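PDB 6WM6: extracellular solute-binding protein, family 5, which binds EDTA and other aminopolycarboxylates in the periplasm, probably delivering them to an ABC transporter for uptake. Local coordinates for residues 214-226 / 233-245. Numbering follows the deposited sequence.
Sequences VPAWSGGPYMVES and VTLVPNPKWYGEK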
loop_
_atom_site.group_PDB
_atom_site.type_symbol
_atom_site.label_atom_id
_atom_site.label_comp_id
_atom_site.label_asym_id
_atom_site.label_seq_id
_atom_site.Cartn_x
_atom_site.Cartn_y
_atom_site.Cartn_z
ATOM N N VAL A 214 23.615 -0.816 5.998
ATOM C CA VAL A 214 22.782 -0.719 7.206
ATOM C C VAL A 214 22.910 0.699 7.737
ATOM O O VAL A 214 24.044 1.193 7.924
ATOM C CB VAL A 214 23.248 -1.743 8.255
ATOM C CG1 VAL A 214 22.353 -1.670 9.492
ATOM C CG2 VAL A 214 23.234 -3.158 7.672
ATOM N N PRO A 215 21.818 1.412 7.974
ATOM C CA PRO A 215 21.959 2.832 8.329
ATOM C C PRO A 215 22.533 2.981 9.729
ATOM O O PRO A 215 22.030 2.371 10.677
ATOM C CB PRO A 215 20.526 3.372 8.236
ATOM C CG PRO A 215 19.641 2.136 8.340
ATOM C CD PRO A 215 20.416 1.024 7.725
ATOM N N ALA A 216 23.564 3.816 9.852
ATOM C CA ALA A 216 24.149 4.167 11.139
ATOM C C ALA A 216 23.524 5.422 11.735
ATOM O O ALA A 216 23.716 5.699 12.922
ATOM C CB ALA A 216 25.660 4.368 10.991
ATOM N N TRP A 217 22.740 6.142 10.951
ATOM C CA TRP A 217 22.155 7.428 11.301
ATOM C C TRP A 217 20.673 7.267 11.616
ATOM O O TRP A 217 20.050 6.245 11.339
ATOM C CB TRP A 217 22.321 8.378 10.091
ATOM C CG TRP A 217 21.859 7.728 8.810
ATOM C CD1 TRP A 217 22.653 7.084 7.898
ATOM C CD2 TRP A 217 20.518 7.600 8.333
ATOM N NE1 TRP A 217 21.885 6.573 6.887
ATOM C CE2 TRP A 217 20.571 6.879 7.115
ATOM C CE3 TRP A 217 19.277 8.046 8.795
ATOM C CZ2 TRP A 217 19.420 6.581 6.374
ATOM C CZ3 TRP A 217 18.128 7.741 8.043
ATOM C CH2 TRP A 217 18.225 7.023 6.853
ATOM N N SER A 218 20.106 8.325 12.195
ATOM C CA SER A 218 18.676 8.371 12.429
ATOM C C SER A 218 18.214 9.808 12.568
ATOM O O SER A 218 18.948 10.662 13.062
ATOM C CB SER A 218 18.323 7.623 13.725
ATOM O OG SER A 218 16.952 7.805 14.017
ATOM N N GLY A 219 16.976 10.064 12.135
ATOM C CA GLY A 219 16.277 11.296 12.442
ATOM C C GLY A 219 14.995 11.042 13.207
ATOM O O GLY A 219 14.080 11.885 13.218
ATOM N N GLY A 220 14.908 9.860 13.826
ATOM C CA GLY A 220 13.711 9.421 14.521
ATOM C C GLY A 220 14.006 8.968 15.931
ATOM O O GLY A 220 15.111 9.160 16.455
ATOM N N PRO A 221 13.038 8.306 16.563
ATOM C CA PRO A 221 13.192 7.942 17.983
ATOM C C PRO A 221 14.177 6.817 18.226
ATOM O O PRO A 221 14.705 6.727 19.339
ATOM C CB PRO A 221 11.757 7.553 18.406
ATOM C CG PRO A 221 11.087 7.168 17.110
ATOM C CD PRO A 221 11.648 8.132 16.095
ATOM N N TYR A 222 14.431 5.978 17.222
ATOM C CA TYR A 222 15.302 4.817 17.355
ATOM C C TYR A 222 16.401 4.860 16.294
ATOM O O TYR A 222 16.316 5.622 15.325
ATOM C CB TYR A 222 14.475 3.510 17.257
ATOM C CG TYR A 222 13.599 3.279 18.484
ATOM C CD1 TYR A 222 14.114 2.713 19.626
ATOM C CD2 TYR A 222 12.266 3.638 18.477
ATOM C CE1 TYR A 222 13.346 2.524 20.743
ATOM C CE2 TYR A 222 11.467 3.438 19.590
ATOM C CZ TYR A 222 12.021 2.887 20.721
ATOM O OH TYR A 222 11.267 2.697 21.870
ATOM N N MET A 223 17.432 4.050 16.495
ATOM C CA MET A 223 18.511 3.914 15.527
ATOM C C MET A 223 19.007 2.481 15.559
ATOM O O MET A 223 18.880 1.809 16.574
ATOM C CB MET A 223 19.633 4.914 15.833
ATOM C CG MET A 223 20.390 4.655 17.130
ATOM S SD MET A 223 21.403 6.077 17.614
ATOM C CE MET A 223 22.379 6.380 16.154
ATOM N N VAL A 224 19.592 2.027 14.457
ATOM C CA VAL A 224 20.035 0.637 14.368
ATOM C C VAL A 224 21.307 0.433 15.181
ATOM O O VAL A 224 22.314 1.142 14.991
ATOM C CB VAL A 224 20.230 0.229 12.901
ATOM C CG1 VAL A 224 20.735 -1.232 12.820
ATOM C CG2 VAL A 224 18.953 0.372 12.132
ATOM N N GLU A 225 21.267 -0.529 16.092
ATOM C CA GLU A 225 22.436 -1.016 16.815
ATOM C C GLU A 225 23.143 -2.139 16.064
ATOM O O GLU A 225 24.379 -2.153 16.020
ATOM C CB GLU A 225 22.028 -1.494 18.212
ATOM C CG GLU A 225 23.188 -2.002 19.065
ATOM C CD GLU A 225 22.739 -2.507 20.424
ATOM O OE1 GLU A 225 22.060 -3.555 20.488
ATOM O OE2 GLU A 225 23.049 -1.843 21.442
ATOM N N SER A 226 22.396 -3.090 15.500
ATOM C CA SER A 226 22.990 -4.193 14.771
ATOM C C SER A 226 21.981 -4.793 13.805
ATOM O O SER A 226 20.762 -4.636 13.958
ATOM C CB SER A 226 23.497 -5.297 15.710
ATOM O OG SER A 226 22.410 -5.895 16.401
ATOM N N VAL A 233 16.904 -7.351 13.150
ATOM C CA VAL A 233 17.298 -5.940 13.230
ATOM C C VAL A 233 17.109 -5.512 14.673
ATOM O O VAL A 233 16.011 -5.674 15.225
ATOM C CB VAL A 233 16.428 -5.067 12.313
ATOM C CG1 VAL A 233 17.026 -3.657 12.228
ATOM C CG2 VAL A 233 16.267 -5.674 10.932
ATOM N N THR A 234 18.148 -4.969 15.291
ATOM C CA THR A 234 18.076 -4.463 16.656
ATOM C C THR A 234 18.238 -2.957 16.642
ATOM O O THR A 234 19.274 -2.449 16.194
ATOM C CB THR A 234 19.138 -5.115 17.538
ATOM O OG1 THR A 234 18.899 -6.525 17.566
ATOM C CG2 THR A 234 19.039 -4.577 18.946
ATOM N N LEU A 235 17.233 -2.246 17.153
ATOM C CA LEU A 235 17.277 -0.797 17.306
ATOM C C LEU A 235 17.320 -0.406 18.776
ATOM O O LEU A 235 16.804 -1.123 19.647
ATOM C CB LEU A 235 16.064 -0.126 16.666
ATOM C CG LEU A 235 15.894 -0.314 15.165
ATOM C CD1 LEU A 235 15.309 -1.623 14.803
ATOM C CD2 LEU A 235 15.010 0.808 14.606
ATOM N N VAL A 236 17.940 0.735 19.051
ATOM C CA VAL A 236 18.040 1.309 20.390
ATOM C C VAL A 236 17.616 2.764 20.292
ATOM O O VAL A 236 17.563 3.329 19.191
ATOM C CB VAL A 236 19.488 1.196 20.948
ATOM C CG1 VAL A 236 19.850 -0.278 21.146
ATOM C CG2 VAL A 236 20.480 1.900 20.010
ATOM N N PRO A 237 17.333 3.406 21.424
ATOM C CA PRO A 237 16.963 4.832 21.371
ATOM C C PRO A 237 18.028 5.668 20.682
ATOM O O PRO A 237 19.231 5.442 20.840
ATOM C CB PRO A 237 16.835 5.234 22.836
ATOM C CG PRO A 237 16.481 3.947 23.528
ATOM C CD PRO A 237 17.237 2.868 22.804
ATOM N N ASN A 238 17.567 6.640 19.924
ATOM C CA ASN A 238 18.407 7.721 19.416
ATOM C C ASN A 238 18.551 8.751 20.531
ATOM O O ASN A 238 17.564 9.415 20.875
ATOM C CB ASN A 238 17.733 8.302 18.178
ATOM C CG ASN A 238 18.392 9.569 17.681
ATOM O OD1 ASN A 238 19.451 9.997 18.194
ATOM N ND2 ASN A 238 17.795 10.167 16.667
ATOM N N PRO A 239 19.748 8.904 21.119
ATOM C CA PRO A 239 19.900 9.833 22.238
ATOM C C PRO A 239 19.622 11.278 21.890
ATOM O O PRO A 239 19.402 12.090 22.802
ATOM C CB PRO A 239 21.368 9.664 22.662
ATOM C CG PRO A 239 21.883 8.485 21.956
ATOM C CD PRO A 239 20.980 8.169 20.799
ATOM N N LYS A 240 19.633 11.628 20.605
ATOM C CA LYS A 240 19.349 12.981 20.157
ATOM C C LYS A 240 17.932 13.120 19.586
ATOM O O LYS A 240 17.627 14.115 18.927
ATOM C CB LYS A 240 20.393 13.443 19.151
ATOM C CG LYS A 240 21.803 13.532 19.726
ATOM C CD LYS A 240 22.717 14.325 18.804
ATOM C CE LYS A 240 24.169 14.336 19.274
ATOM N NZ LYS A 240 24.326 14.992 20.598
ATOM N N TRP A 241 17.048 12.152 19.835
ATOM C CA TRP A 241 15.665 12.319 19.427
ATOM C C TRP A 241 15.087 13.607 20.010
ATOM O O TRP A 241 15.232 13.892 21.202
ATOM C CB TRP A 241 14.844 11.104 19.888
ATOM C CG TRP A 241 13.352 11.211 19.719
ATOM C CD1 TRP A 241 12.422 11.010 20.699
ATOM C CD2 TRP A 241 12.611 11.508 18.519
ATOM N NE1 TRP A 241 11.167 11.160 20.191
ATOM C CE2 TRP A 241 11.237 11.453 18.851
ATOM C CE3 TRP A 241 12.966 11.805 17.185
ATOM C CZ2 TRP A 241 10.229 11.706 17.920
ATOM C CZ3 TRP A 241 11.957 12.067 16.273
ATOM C CH2 TRP A 241 10.608 12.004 16.645
ATOM N N TYR A 242 14.371 14.347 19.164
ATOM C CA TYR A 242 13.931 15.714 19.437
ATOM C C TYR A 242 12.417 15.824 19.543
ATOM O O TYR A 242 11.883 16.933 19.682
ATOM C CB TYR A 242 14.431 16.644 18.322
ATOM C CG TYR A 242 14.127 16.079 16.951
ATOM C CD1 TYR A 242 12.910 16.317 16.336
ATOM C CD2 TYR A 242 15.029 15.240 16.293
ATOM C CE1 TYR A 242 12.599 15.773 15.126
ATOM C CE2 TYR A 242 14.721 14.675 15.076
ATOM C CZ TYR A 242 13.487 14.938 14.487
ATOM O OH TYR A 242 13.139 14.393 13.286
ATOM N N GLY A 243 11.718 14.703 19.489
ATOM C CA GLY A 243 10.270 14.736 19.505
ATOM C C GLY A 243 9.682 14.822 20.893
ATOM O O GLY A 243 10.365 14.638 21.902
ATOM N N GLU A 244 8.374 15.057 20.905
ATOM C CA GLU A 244 7.658 15.299 22.162
ATOM C C GLU A 244 7.571 14.045 23.021
ATOM O O GLU A 244 7.670 14.133 24.252
ATOM C CB GLU A 244 6.249 15.810 21.826
ATOM C CG GLU A 244 5.331 16.053 23.020
ATOM C CD GLU A 244 5.685 17.314 23.788
ATOM O OE1 GLU A 244 6.695 17.965 23.445
ATOM O OE2 GLU A 244 4.946 17.653 24.737
ATOM N N LYS A 245 7.380 12.883 22.406
ATOM C CA LYS A 245 7.161 11.651 23.149
ATOM C C LYS A 245 8.267 10.643 22.887
ATOM O O LYS A 245 8.780 10.543 21.763
ATOM C CB LYS A 245 5.814 11.020 22.757
ATOM C CG LYS A 245 4.609 11.903 23.117
ATOM C CD LYS A 245 3.309 11.305 22.621
ATOM C CE LYS A 245 2.111 12.123 23.092
ATOM N NZ LYS A 245 0.831 11.479 22.700
HETATM O O HOH W 1 20.400 -7.605 15.456
#
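W241 lays one face of its indole against P221, whose CA sits 3.8 Å from the centroid of the five-membered ring in a CH-pi contact; G219 O lies at the edge of the indole, near its plane, and CE3 comes within 3.3 Å of G220 C. The opposite face is covered by the backbone N of G243, and NE1 donates to K245 O, almost in the ring plane, which fixes the rotation of the indole. With an alanine here, P221 would probably lose its aromatic cover and K245 O its indole donor. Beside it, the Y242 hydroxyl donates to G219 O at 2.7 Å.

N238, first residue of the type I turn that ends at W241, reaches across to G220. With CG anti to its backbone N (chi1 171°), ND2 meets G220 O at 2.9 Å in the carbonyl plane; OD1 accepts from K240 N in an Asx turn. N238 N donates to P221 O (2.9 Å, 175°) from above the carbonyl plane. The M223 and P239 side chains cross at about a right angle, with M223 SD 3.8 Å from P239 CD.

Strands 222-226 and 233-237 pair as an antiparallel hairpin at the margin of a mixed sheet. A classic bulge lets T234 O accept from both E225 N and S226 N, and a water bridges S226 OG and T234 OG1. E225 runs alongside T234 and crosses V236, its OE1 salt-bridged to K251. Successive carbonyls of G219, G220 and P221 are thus satisfied, pinning together the loops flanking the hairpin.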